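Local coordinates for L-threonine-O-3-phosphate decarboxylase (Porphyromonas gingivalis, PDB 3FKD), which probably binds pyridoxal 5'-phosphate as its cofactor and is thought to decarboxylate L-threonine O-3-phosphate, at residues L41-H46 with V228-I233; P48-G53 with T224-N229; T262-L267 with Q329-A334; D268-H273 with L282-G287. One frame throughout, in Å; residues are numbered along the deposited sequence.

Interaction 1 (L41-H46 with V228-I233); sequences LNCIRH and VNALAI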
loop_
_atom_site.group_PDB
_atom_site.type_symbol
_atom_site.label_atom_id
_atom_site.label_comp_id
_atom_site.label_asym_id
_atom_site.label_seq_id
_atom_site.Cartn_x
_atom_site.Cartn_y
_atom_site.Cartn_z
ATOM N N LEU A 41 -16.781 4.780 9.001
ATOM C CA LEU A 41 -16.305 5.322 7.747
ATOM C C LEU A 41 -15.500 6.617 7.865
ATOM O O LEU A 41 -14.643 6.895 7.024
ATOM C CB LEU A 41 -17.435 5.476 6.745
ATOM C CG LEU A 41 -16.862 5.495 5.319
ATOM C CD1 LEU A 41 -16.035 4.230 4.970
ATOM C CD2 LEU A 41 -17.945 5.737 4.288
ATOM N N ASN A 42 -15.759 7.406 8.900
ATOM C CA ASN A 42 -15.001 8.620 9.113
ATOM C C ASN A 42 -13.497 8.416 9.311
ATOM O O ASN A 42 -12.727 9.372 9.170
ATOM C CB ASN A 42 -15.561 9.403 10.269
ATOM C CG ASN A 42 -16.876 10.019 9.942
ATOM O OD1 ASN A 42 -17.247 10.127 8.765
ATOM N ND2 ASN A 42 -17.603 10.456 10.985
ATOM N N CYS A 43 -13.077 7.181 9.607
ATOM C CA CYS A 43 -11.654 6.888 9.692
ATOM C C CYS A 43 -10.884 7.285 8.416
ATOM O O CYS A 43 -9.687 7.509 8.493
ATOM C CB CYS A 43 -11.406 5.415 10.021
ATOM S SG CYS A 43 -11.542 4.286 8.591
ATOM N N ILE A 44 -11.553 7.397 7.263
ATOM C CA ILE A 44 -10.855 7.811 6.045
ATOM C C ILE A 44 -10.391 9.296 6.055
ATOM O O ILE A 44 -9.579 9.734 5.211
ATOM C CB ILE A 44 -11.688 7.568 4.763
ATOM C CG1 ILE A 44 -12.943 8.435 4.752
ATOM C CG2 ILE A 44 -12.059 6.116 4.605
ATOM C CD1 ILE A 44 -13.843 8.187 3.535
ATOM N N ARG A 45 -10.936 10.055 7.004
ATOM C CA ARG A 45 -10.695 11.498 7.150
ATOM C C ARG A 45 -9.494 11.767 8.037
ATOM O O ARG A 45 -9.045 12.901 8.135
ATOM C CB ARG A 45 -11.908 12.178 7.814
ATOM C CG ARG A 45 -13.143 12.267 6.960
ATOM C CD ARG A 45 -14.327 12.501 7.836
ATOM N NE ARG A 45 -15.534 12.658 7.041
ATOM C CZ ARG A 45 -16.725 12.947 7.554
ATOM N NH1 ARG A 45 -16.842 13.120 8.865
ATOM N NH2 ARG A 45 -17.795 13.076 6.764
ATOM N N HIS A 46 -8.994 10.743 8.715
ATOM C CA HIS A 46 -7.802 10.943 9.523
ATOM C C HIS A 46 -6.686 9.967 9.147
ATOM O O HIS A 46 -6.924 8.830 8.731
ATOM C CB HIS A 46 -8.140 10.912 11.008
ATOM C CG HIS A 46 -9.369 11.706 11.340
ATOM N ND1 HIS A 46 -10.463 11.163 11.991
ATOM C CD2 HIS A 46 -9.709 12.985 11.044
ATOM C CE1 HIS A 46 -11.400 12.086 12.126
ATOM N NE2 HIS A 46 -10.969 13.198 11.554
ATOM N N VAL A 228 -0.265 1.353 5.857
ATOM C CA VAL A 228 -1.480 0.550 6.047
ATOM C C VAL A 228 -2.705 1.448 6.221
ATOM O O VAL A 228 -2.801 2.182 7.210
ATOM C CB VAL A 228 -1.356 -0.413 7.271
ATOM C CG1 VAL A 228 -2.561 -1.274 7.374
ATOM C CG2 VAL A 228 -0.097 -1.281 7.139
ATOM N N ASN A 229 -3.627 1.387 5.269
ATOM C CA ASN A 229 -4.747 2.302 5.266
ATOM C C ASN A 229 -5.771 2.036 6.401
ATOM O O ASN A 229 -5.811 0.939 6.988
ATOM C CB ASN A 229 -5.415 2.345 3.881
ATOM C CG ASN A 229 -6.180 1.058 3.549
ATOM O OD1 ASN A 229 -7.307 0.868 4.007
ATOM N ND2 ASN A 229 -5.541 0.153 2.779
ATOM N N ALA A 230 -6.576 3.065 6.682
ATOM C CA ALA A 230 -7.381 3.185 7.908
ATOM C C ALA A 230 -8.506 2.198 8.004
ATOM O O ALA A 230 -8.730 1.626 9.053
ATOM C CB ALA A 230 -7.944 4.640 8.074
ATOM N N LEU A 231 -9.226 2.020 6.905
ATOM C CA LEU A 231 -10.332 1.081 6.852
ATOM C C LEU A 231 -9.827 -0.325 7.014
ATOM O O LEU A 231 -10.511 -1.132 7.630
ATOM C CB LEU A 231 -11.047 1.165 5.523
ATOM C CG LEU A 231 -11.969 2.354 5.351
ATOM C CD1 LEU A 231 -12.411 2.368 3.888
ATOM C CD2 LEU A 231 -13.176 2.333 6.355
ATOM N N ALA A 232 -8.659 -0.625 6.445
ATOM C CA ALA A 232 -8.067 -1.960 6.579
ATOM C C ALA A 232 -7.732 -2.250 8.020
ATOM O O ALA A 232 -7.949 -3.371 8.497
ATOM C CB ALA A 232 -6.812 -2.155 5.669
ATOM N N ILE A 233 -7.203 -1.250 8.717
ATOM C CA ILE A 233 -6.839 -1.408 10.126
ATOM C C ILE A 233 -8.113 -1.771 10.897
ATOM O O ILE A 233 -8.115 -2.628 11.780
ATOM C CB ILE A 233 -6.111 -0.127 10.720
ATOM C CG1 ILE A 233 -4.588 -0.210 10.488
ATOM C CG2 ILE A 233 -6.317 -0.027 12.189
ATOM C CD1 ILE A 233 -3.892 1.144 10.225
#

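Interaction 2 (P48-G53 with T224-N229); sequences PEPDAG and TPWAVN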
loop_
_atom_site.group_PDB
_atom_site.type_symbol
_atom_site.label_atom_id
_atom_site.label_comp_id
_atom_site.label_asym_id
_atom_site.label_seq_id
_atom_site.Cartn_x
_atom_site.Cartn_y
_atom_site.Cartn_z
ATOM N N PRO A 48 -4.149 7.157 9.422
ATOM C CA PRO A 48 -4.126 6.050 10.381
ATOM C C PRO A 48 -2.914 6.223 11.277
ATOM O O PRO A 48 -2.014 7.011 10.963
ATOM C CB PRO A 48 -3.920 4.814 9.505
ATOM C CG PRO A 48 -3.540 5.327 8.151
ATOM C CD PRO A 48 -3.479 6.821 8.162
ATOM N N GLU A 49 -2.853 5.482 12.366
ATOM C CA GLU A 49 -1.571 5.388 13.047
ATOM C C GLU A 49 -0.530 5.101 11.955
ATOM O O GLU A 49 -0.767 4.269 11.101
ATOM C CB GLU A 49 -1.589 4.326 14.155
ATOM C CG GLU A 49 -2.711 4.569 15.173
ATOM C CD GLU A 49 -2.843 3.452 16.202
ATOM O OE1 GLU A 49 -1.890 2.651 16.347
ATOM O OE2 GLU A 49 -3.904 3.376 16.874
ATOM N N PRO A 50 0.589 5.831 11.964
ATOM C CA PRO A 50 1.646 5.763 10.952
ATOM C C PRO A 50 2.212 4.372 10.977
ATOM O O PRO A 50 2.803 3.827 10.051
ATOM C CB PRO A 50 2.727 6.704 11.514
ATOM C CG PRO A 50 2.047 7.511 12.563
ATOM C CD PRO A 50 0.951 6.693 13.098
ATOM N N ASP A 51 2.007 3.834 12.155
ATOM C CA ASP A 51 2.569 2.602 12.633
ATOM C C ASP A 51 1.581 1.399 12.575
ATOM O O ASP A 51 1.981 0.261 12.776
ATOM C CB ASP A 51 2.899 2.881 14.112
ATOM C CG ASP A 51 3.792 1.865 14.686
ATOM O OD1 ASP A 51 4.158 0.924 13.921
ATOM O OD2 ASP A 51 4.125 1.993 15.882
ATOM N N ALA A 52 0.294 1.672 12.358
ATOM C CA ALA A 52 -0.782 0.752 12.800
ATOM C C ALA A 52 -0.478 0.072 14.145
ATOM O O ALA A 52 -0.685 -1.144 14.295
ATOM C CB ALA A 52 -1.082 -0.306 11.724
ATOM N N GLY A 53 0.009 0.845 15.116
ATOM C CA GLY A 53 0.532 0.286 16.345
ATOM C C GLY A 53 -0.475 -0.412 17.244
ATOM O O GLY A 53 -0.106 -1.331 17.971
ATOM N N THR A 224 7.714 2.497 5.802
ATOM C CA THR A 224 7.265 3.833 5.450
ATOM C C THR A 224 5.993 4.119 6.212
ATOM O O THR A 224 5.164 3.248 6.325
ATOM C CB THR A 224 7.073 3.958 3.912
ATOM O OG1 THR A 224 5.845 3.369 3.490
ATOM C CG2 THR A 224 8.223 3.244 3.155
ATOM N N PRO A 225 5.840 5.339 6.765
ATOM C CA PRO A 225 4.652 5.581 7.612
ATOM C C PRO A 225 3.362 5.708 6.823
ATOM O O PRO A 225 3.398 6.099 5.656
ATOM C CB PRO A 225 4.955 6.934 8.318
ATOM C CG PRO A 225 6.030 7.590 7.489
ATOM C CD PRO A 225 6.609 6.578 6.499
ATOM N N TRP A 226 2.239 5.435 7.499
ATOM C CA TRP A 226 0.924 5.390 6.884
ATOM C C TRP A 226 0.896 4.473 5.631
ATOM O O TRP A 226 0.190 4.740 4.642
ATOM C CB TRP A 226 0.383 6.788 6.560
ATOM C CG TRP A 226 0.705 7.872 7.543
ATOM C CD1 TRP A 226 0.146 8.070 8.787
ATOM C CD2 TRP A 226 1.611 8.961 7.335
ATOM N NE1 TRP A 226 0.674 9.200 9.371
ATOM C CE2 TRP A 226 1.589 9.757 8.512
ATOM C CE3 TRP A 226 2.469 9.323 6.282
ATOM C CZ2 TRP A 226 2.379 10.902 8.657
ATOM C CZ3 TRP A 226 3.257 10.434 6.419
ATOM C CH2 TRP A 226 3.203 11.232 7.611
ATOM N N ALA A 227 1.647 3.377 5.688
ATOM C CA ALA A 227 1.607 2.358 4.623
ATOM C C ALA A 227 0.363 1.437 4.680
ATOM O O ALA A 227 -0.010 0.840 3.657
ATOM C CB ALA A 227 2.850 1.532 4.649
ATOM N N VAL A 228 -0.265 1.353 5.857
ATOM C CA VAL A 228 -1.480 0.550 6.047
ATOM C C VAL A 228 -2.705 1.448 6.221
ATOM O O VAL A 228 -2.801 2.182 7.210
ATOM C CB VAL A 228 -1.356 -0.413 7.271
ATOM C CG1 VAL A 228 -2.561 -1.274 7.374
ATOM C CG2 VAL A 228 -0.097 -1.281 7.139
ATOM N N ASN A 229 -3.627 1.387 5.269
ATOM C CA ASN A 229 -4.747 2.302 5.266
ATOM C C ASN A 229 -5.771 2.036 6.401
ATOM O O ASN A 229 -5.811 0.939 6.988
ATOM C CB ASN A 229 -5.415 2.345 3.881
ATOM C CG ASN A 229 -6.180 1.058 3.549
ATOM O OD1 ASN A 229 -7.307 0.868 4.007
ATOM N ND2 ASN A 229 -5.541 0.153 2.779
HETATM O O HOH W 1 -0.648 2.908 8.663
#

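Interaction 3 (T262-L267 with Q329-A334); sequences TALNRL and QLFIKA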
loop_
_atom_site.group_PDB
_atom_site.type_symbol
_atom_site.label_atom_id
_atom_site.label_comp_id
_atom_site.label_asym_id
_atom_site.label_seq_id
_atom_site.Cartn_x
_atom_site.Cartn_y
_atom_site.Cartn_z
ATOM N N THR A 262 -13.294 -36.044 -7.533
ATOM C CA THR A 262 -13.773 -37.349 -7.943
ATOM C C THR A 262 -14.534 -37.259 -9.251
ATOM O O THR A 262 -14.267 -38.008 -10.212
ATOM C CB THR A 262 -14.739 -37.907 -6.888
ATOM O OG1 THR A 262 -14.047 -38.084 -5.639
ATOM C CG2 THR A 262 -15.344 -39.214 -7.362
ATOM N N ALA A 263 -15.518 -36.379 -9.289
ATOM C CA ALA A 263 -16.242 -36.162 -10.522
ATOM C C ALA A 263 -15.283 -35.716 -11.621
ATOM O O ALA A 263 -15.351 -36.248 -12.730
ATOM C CB ALA A 263 -17.358 -35.173 -10.339
ATOM N N LEU A 264 -14.369 -34.780 -11.333
ATOM C CA LEU A 264 -13.454 -34.361 -12.369
ATOM C C LEU A 264 -12.583 -35.494 -12.967
ATOM O O LEU A 264 -12.362 -35.532 -14.186
ATOM C CB LEU A 264 -12.595 -33.172 -11.937
ATOM C CG LEU A 264 -13.333 -31.818 -11.907
ATOM C CD1 LEU A 264 -12.510 -30.775 -11.223
ATOM C CD2 LEU A 264 -13.785 -31.328 -13.259
ATOM N N ASN A 265 -12.068 -36.395 -12.136
ATOM C CA ASN A 265 -11.192 -37.420 -12.656
ATOM C C ASN A 265 -11.999 -38.382 -13.559
ATOM O O ASN A 265 -11.512 -38.859 -14.597
ATOM C CB ASN A 265 -10.478 -38.161 -11.528
ATOM C CG ASN A 265 -9.293 -37.385 -10.965
ATOM O OD1 ASN A 265 -8.561 -36.729 -11.692
ATOM N ND2 ASN A 265 -9.100 -37.473 -9.654
ATOM N N ARG A 266 -13.245 -38.627 -13.185
ATOM C CA ARG A 266 -14.093 -39.493 -13.980
ATOM C C ARG A 266 -14.144 -39.017 -15.409
ATOM O O ARG A 266 -14.335 -39.823 -16.330
ATOM C CB ARG A 266 -15.515 -39.514 -13.443
ATOM C CG ARG A 266 -15.691 -40.412 -12.273
ATOM C CD ARG A 266 -17.130 -40.691 -12.154
ATOM N NE ARG A 266 -17.379 -41.738 -11.176
ATOM C CZ ARG A 266 -18.582 -42.058 -10.740
ATOM N NH1 ARG A 266 -19.646 -41.415 -11.211
ATOM N NH2 ARG A 266 -18.706 -43.021 -9.848
ATOM N N LEU A 267 -14.018 -37.708 -15.593
ATOM C CA LEU A 267 -14.046 -37.155 -16.933
ATOM C C LEU A 267 -12.866 -37.707 -17.698
ATOM O O LEU A 267 -11.802 -37.938 -17.119
ATOM C CB LEU A 267 -14.036 -35.618 -16.918
ATOM C CG LEU A 267 -15.441 -35.016 -17.098
ATOM C CD1 LEU A 267 -16.423 -35.699 -16.176
ATOM C CD2 LEU A 267 -15.460 -33.499 -16.925
ATOM N N GLN A 329 -21.305 -28.923 -9.661
ATOM C CA GLN A 329 -22.005 -29.868 -10.514
ATOM C C GLN A 329 -22.117 -29.250 -11.914
ATOM O O GLN A 329 -21.730 -29.842 -12.923
ATOM C CB GLN A 329 -23.378 -30.206 -9.913
ATOM C CG GLN A 329 -24.101 -31.397 -10.563
ATOM C CD GLN A 329 -23.460 -32.771 -10.252
ATOM O OE1 GLN A 329 -22.262 -32.857 -9.922
ATOM N NE2 GLN A 329 -24.265 -33.853 -10.360
ATOM N N LEU A 330 -22.597 -28.021 -11.952
ATOM C CA LEU A 330 -22.806 -27.315 -13.196
ATOM C C LEU A 330 -21.497 -26.948 -13.935
ATOM O O LEU A 330 -21.508 -26.658 -15.140
ATOM C CB LEU A 330 -23.611 -26.074 -12.891
ATOM C CG LEU A 330 -23.922 -25.149 -14.047
ATOM C CD1 LEU A 330 -24.327 -25.964 -15.267
ATOM C CD2 LEU A 330 -25.022 -24.174 -13.589
ATOM N N PHE A 331 -20.373 -26.973 -13.228
ATOM C CA PHE A 331 -19.090 -26.748 -13.869
ATOM C C PHE A 331 -18.614 -28.026 -14.557
ATOM O O PHE A 331 -17.925 -27.985 -15.569
ATOM C CB PHE A 331 -18.074 -26.250 -12.837
ATOM C CG PHE A 331 -16.656 -26.303 -13.300
ATOM C CD1 PHE A 331 -15.945 -25.144 -13.513
ATOM C CD2 PHE A 331 -16.023 -27.516 -13.502
ATOM C CE1 PHE A 331 -14.616 -25.195 -13.929
ATOM C CE2 PHE A 331 -14.710 -27.581 -13.929
ATOM C CZ PHE A 331 -14.006 -26.428 -14.139
ATOM N N ILE A 332 -18.994 -29.167 -13.995
ATOM C CA ILE A 332 -18.690 -30.457 -14.607
ATOM C C ILE A 332 -19.350 -30.667 -15.996
ATOM O O ILE A 332 -18.741 -31.230 -16.895
ATOM C CB ILE A 332 -19.092 -31.599 -13.685
ATOM C CG1 ILE A 332 -18.292 -31.531 -12.399
ATOM C CG2 ILE A 332 -18.891 -32.958 -14.395
ATOM C CD1 ILE A 332 -17.012 -32.279 -12.497
ATOM N N LYS A 333 -20.594 -30.232 -16.167
ATOM C CA LYS A 333 -21.220 -30.278 -17.482
ATOM C C LYS A 333 -20.510 -29.289 -18.393
ATOM O O LYS A 333 -20.079 -29.641 -19.489
ATOM C CB LYS A 333 -22.699 -29.960 -17.374
ATOM C CG LYS A 333 -23.366 -30.864 -16.367
ATOM C CD LYS A 333 -24.876 -31.014 -16.569
ATOM C CE LYS A 333 -25.393 -32.198 -15.752
ATOM N NZ LYS A 333 -26.812 -32.024 -15.275
ATOM N N ALA A 334 -20.372 -28.059 -17.921
ATOM C CA ALA A 334 -19.672 -27.038 -18.663
ATOM C C ALA A 334 -18.403 -27.636 -19.253
ATOM O O ALA A 334 -18.124 -27.483 -20.432
ATOM C CB ALA A 334 -19.343 -25.876 -17.756
#

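Interaction 4 (D268-H273 with L282-G287); sequences DGVEVH and LRLKKG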
loop_
_atom_site.group_PDB
_atom_site.type_symbol
_atom_site.label_atom_id
_atom_site.label_comp_id
_atom_site.label_asym_id
_atom_site.label_seq_id
_atom_site.Cartn_x
_atom_site.Cartn_y
_atom_site.Cartn_z
ATOM N N ASP A 268 -13.071 -37.957 -18.988
ATOM C CA ASP A 268 -11.972 -38.365 -19.854
ATOM C C ASP A 268 -11.335 -37.195 -20.613
ATOM O O ASP A 268 -12.018 -36.411 -21.276
ATOM C CB ASP A 268 -12.403 -39.468 -20.812
ATOM C CG ASP A 268 -11.994 -40.862 -20.319
ATOM O OD1 ASP A 268 -12.895 -41.699 -19.986
ATOM O OD2 ASP A 268 -10.756 -41.106 -20.256
ATOM N N GLY A 269 -10.015 -37.090 -20.505
ATOM C CA GLY A 269 -9.294 -36.048 -21.185
ATOM C C GLY A 269 -8.767 -35.042 -20.187
ATOM O O GLY A 269 -8.060 -34.107 -20.574
ATOM N N VAL A 270 -9.133 -35.219 -18.915
ATOM C CA VAL A 270 -8.624 -34.375 -17.852
ATOM C C VAL A 270 -8.151 -35.142 -16.633
ATOM O O VAL A 270 -8.771 -36.105 -16.198
ATOM C CB VAL A 270 -9.613 -33.278 -17.399
ATOM C CG1 VAL A 270 -10.155 -32.548 -18.580
ATOM C CG2 VAL A 270 -10.738 -33.855 -16.530
ATOM N N GLU A 271 -7.060 -34.649 -16.072
ATOM C CA GLU A 271 -6.416 -35.232 -14.920
ATOM C C GLU A 271 -6.310 -34.175 -13.792
ATOM O O GLU A 271 -5.825 -33.068 -14.021
ATOM C CB GLU A 271 -5.034 -35.709 -15.367
ATOM C CG GLU A 271 -4.018 -35.881 -14.255
ATOM C CD GLU A 271 -2.719 -36.534 -14.747
ATOM O OE1 GLU A 271 -1.971 -35.899 -15.551
ATOM O OE2 GLU A 271 -2.450 -37.681 -14.311
ATOM N N VAL A 272 -6.764 -34.496 -12.587
ATOM C CA VAL A 272 -6.606 -33.554 -11.481
ATOM C C VAL A 272 -5.428 -33.880 -10.564
ATOM O O VAL A 272 -5.411 -34.933 -9.914
ATOM C CB VAL A 272 -7.902 -33.387 -10.643
ATOM C CG1 VAL A 272 -7.606 -32.796 -9.289
ATOM C CG2 VAL A 272 -8.882 -32.490 -11.367
ATOM N N HIS A 273 -4.450 -32.973 -10.509
ATOM C CA HIS A 273 -3.299 -33.141 -9.615
ATOM C C HIS A 273 -3.742 -33.216 -8.146
ATOM O O HIS A 273 -4.471 -32.336 -7.678
ATOM C CB HIS A 273 -2.288 -32.013 -9.818
ATOM C CG HIS A 273 -0.994 -32.233 -9.094
ATOM N ND1 HIS A 273 -0.891 -32.185 -7.719
ATOM C CD2 HIS A 273 0.251 -32.515 -9.552
ATOM C CE1 HIS A 273 0.359 -32.427 -7.363
ATOM N NE2 HIS A 273 1.073 -32.632 -8.456
ATOM N N LEU A 282 -5.845 -28.719 -12.388
ATOM C CA LEU A 282 -6.176 -29.765 -13.332
ATOM C C LEU A 282 -5.448 -29.626 -14.691
ATOM O O LEU A 282 -5.193 -28.515 -15.191
ATOM C CB LEU A 282 -7.689 -29.974 -13.465
ATOM C CG LEU A 282 -8.613 -29.286 -14.468
ATOM C CD1 LEU A 282 -8.059 -29.248 -15.919
ATOM C CD2 LEU A 282 -9.951 -30.033 -14.417
ATOM N N ARG A 283 -5.100 -30.779 -15.262
ATOM C CA ARG A 283 -4.406 -30.847 -16.554
ATOM C C ARG A 283 -5.336 -31.301 -17.663
ATOM O O ARG A 283 -6.018 -32.325 -17.534
ATOM C CB ARG A 283 -3.244 -31.831 -16.470
ATOM C CG ARG A 283 -2.082 -31.511 -17.380
ATOM C CD ARG A 283 -1.121 -32.675 -17.413
ATOM N NE ARG A 283 0.254 -32.197 -17.523
ATOM C CZ ARG A 283 1.003 -32.319 -18.609
ATOM N NH1 ARG A 283 2.240 -31.840 -18.629
ATOM N NH2 ARG A 283 0.502 -32.922 -19.680
ATOM N N LEU A 284 -5.393 -30.527 -18.736
ATOM C CA LEU A 284 -6.043 -31.000 -19.939
ATOM C C LEU A 284 -5.100 -31.937 -20.682
ATOM O O LEU A 284 -3.980 -31.555 -20.968
ATOM C CB LEU A 284 -6.411 -29.835 -20.833
ATOM C CG LEU A 284 -7.326 -28.820 -20.167
ATOM C CD1 LEU A 284 -7.933 -27.922 -21.210
ATOM C CD2 LEU A 284 -8.417 -29.541 -19.451
ATOM N N LYS A 285 -5.542 -33.170 -20.951
ATOM C CA LYS A 285 -4.827 -34.089 -21.855
ATOM C C LYS A 285 -4.667 -33.431 -23.228
ATOM O O LYS A 285 -3.577 -33.388 -23.778
ATOM C CB LYS A 285 -5.567 -35.420 -21.971
ATOM C CG LYS A 285 -5.344 -36.156 -23.301
ATOM C CD LYS A 285 -6.600 -36.974 -23.765
ATOM C CE LYS A 285 -6.841 -38.243 -22.945
ATOM N NZ LYS A 285 -8.247 -38.700 -23.056
ATOM N N LYS A 286 -5.749 -32.882 -23.766
ATOM C CA LYS A 286 -5.669 -32.072 -24.986
ATOM C C LYS A 286 -6.494 -30.780 -24.844
ATOM O O LYS A 286 -7.469 -30.737 -24.099
ATOM C CB LYS A 286 -6.163 -32.874 -26.209
ATOM C CG LYS A 286 -5.463 -34.251 -26.442
ATOM C CD LYS A 286 -4.084 -34.142 -27.155
ATOM C CE LYS A 286 -3.238 -35.445 -27.008
ATOM N NZ LYS A 286 -3.868 -36.695 -27.564
ATOM N N GLY A 287 -6.128 -29.734 -25.573
ATOM C CA GLY A 287 -6.764 -28.445 -25.361
ATOM C C GLY A 287 -5.833 -27.609 -24.496
ATOM O O GLY A 287 -4.963 -28.144 -23.815
#

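Interaction 1 (L41-H46 with V228-I233)
L231 reaches across from the first turn of helix 230-241 into a row of side chains on the 3-10 turn 41-45, meeting L41, C43 and I44. Its CB bond does not aim straight at the turn. With CG held beside the backbone N (chi1 -77°), however, the branch point comes to rest between C43 SG and I44 CG2, 3.8 Å from each. Beyond it the two methyls part company. CD1 stays with I44, whose CG2 lies 3.8 Å away, the two side chains running alongside each other and pointing the same way. CD2 takes the sulfur side, 3.4 Å from C43 SG, and also meets L41 CD1 at 3.7 Å.

The contact belongs to the dimer interface of an aminotransferase class I and II fold, and it brings the start of helix 230-241 against the link between helices 31-39 and 53-62. L231 also packs on L231 of the second subunit, while R45 forms a salt bridge with E34 of that subunit.

A230 adds a second point of contact. Its CB points at the turn and sits 3.7 Å from C43 SG and 3.4 Å from C43 O, a backbone oxygen that also takes a weak bond from H46 N. Just before it, N229 caps the helix: its OD1 accepts from A232 N at 3.2 Å, with the donor above the carbonyl plane.

Interaction 2 (P48-G53 with T224-N229)
W226 and P50 make the dense end of this contact. The backbone N of W226 donates to P50 O at 3.1 Å, a somewhat bent bond (147°) that uses a lone pair in the carbonyl plane. The same oxygen receives the CA-H of P225. Having left the backbone with CG beside its N (chi1 -37°), the indole presents a face to the P50 ring: P50 CB stands 4.2 Å from the centroid of the five-membered ring, 27° off the normal, a CH-pi contact. At the indole edge, in plane, P48 O approaches W226 CD1 to 3.2 Å, and the P48 ring meets that carbon through CD, crossing the indole at about a right angle. P50 itself is exposed, so this proline-tryptophan packing borders solvent.

Farther along, the two segments draw apart and the packing becomes looser although more deeply buried. A52 CB and V228 CB are 4.5 Å apart, and a water spans part of the separation, donating to E49 O at 2.8 Å and to V228 O at 2.7 Å. E49 O also accepts from A52 N, closing the type I turn 49-52 that leads into helix 53-62. P48 CG rests 3.4 Å from V228 O, beside the water bridge.

The second subunit is at hand: W226 O and A227 O accept from R205 and N74 of that chain. Such loops, packed together at a subunit boundary, are consistent with the dimer of fold type I pyridoxal-phosphate enzymes, whose active sites lie near the interface.

Interaction 3 (T262-L267 with Q329-A334)
Two nearly parallel helices of the C-terminal part of the aminotransferase fold pack here, helix 250-266 through A263 and L264, with L267 just past its end, and helix 325-339 through F331 and I332. The short segments run with axes 10.5 Å apart and only 12° between their directions, and the side chains that meet are all apolar. Both helices lie against the small sheet that includes strands 279-284 and 302-306, and no other protein chain of the assembly touches them at this point.

I332 is the central residue. Its CB bond points at the neighbouring helix; chi1 (-62°) sets CG1 anti to the carbonyl carbon, and from there CD1 reaches between A263 and L264. This methyl lies 3.6 Å from A263 CB and 3.4 Å from L264 CD2, with L264 CG next at 3.8 Å. On the other branch, I332 CG2 is directed to L267 CD1 at a looser 4.1 Å, the two side chains crossing at a slant. L335, one turn on in helix 325-339, continues the seam by packing on both L264 and L267.

F331 turns toward other buried residues, where its ring meets F260 edge-to-face and touches M296 and I304. Toward helix 250-266 it offers its rim rather than a face: L264 CD2, the same methyl that touches I332, lies near the ring plane, 3.9 Å from F331 CE2.

Interaction 4 (D268-H273 with L282-G287)
E271 O accepts from R283 N at 2.7 Å, an almost straight bond (175°) whose donor lies nearly along the C=O axis; the same oxygen also receives the CA-H of L282 at 3.4 Å. This pairing sits in the beta hairpin formed by strands 270-272 and 279-284, at the margin of the small mixed sheet in the C-terminal part of the fold. E271 and R283 form an antiparallel hydrogen-bonded pair, since E271 N returns a bond to R283 O at 2.9 Å. V270 with L284 and V272 with L282 are the non-hydrogen-bonded pairs that flank it.

The two faces differ sharply. On the inner one the four aliphatic residues pack together and against helices 250-266 and 325-339: V270 CG1 lies 3.6 Å from L284 CD2, the two side chains running alongside each other, and V272 CG2 meets L282 CB at 3.5 Å. On the outer face E271 and R283 extend the same way, but their charged groups stay apart. The carboxylate and guanidinium planes stand 86° to each other, E271 OE1 touches the R283 chain only at CD, and R283 NE is engaged by Y317 OH.

Where strand 270-272 begins and strand 279-284 ends, G269 O accepts from K285 N at 2.7 Å, with the donor tilted from the carbonyl plane. The K285 side chain then folds back, bent at its second and third torsions, and lies over the bare glycine backbone, bringing NZ to 3.4 Å from G269 CA, while D268 OD2 is still 4.5 Å from NZ, too far for a salt bridge.

Overall arrangement
The four contacts fall into two neighbouring pairs, with centres about 44 to 46 Å apart between pairs. Interactions 1 and 2 share V228 and N229 and both meet the second subunit; I233 of the first packs on P48 and A52 of the second. The former is buried and apolar across its segments, the latter a partly exposed loop meeting with one backbone bond and a water. Interactions 3 and 4 stay within one chain and adjoin through helix 250-266, whose N265 OD1 probably accepts from V272 N while L264 packs on V272. There the buried helix seam relies on apolar side chains, whereas the hairpin combines backbone bonding, an apolar face and a charged outer one.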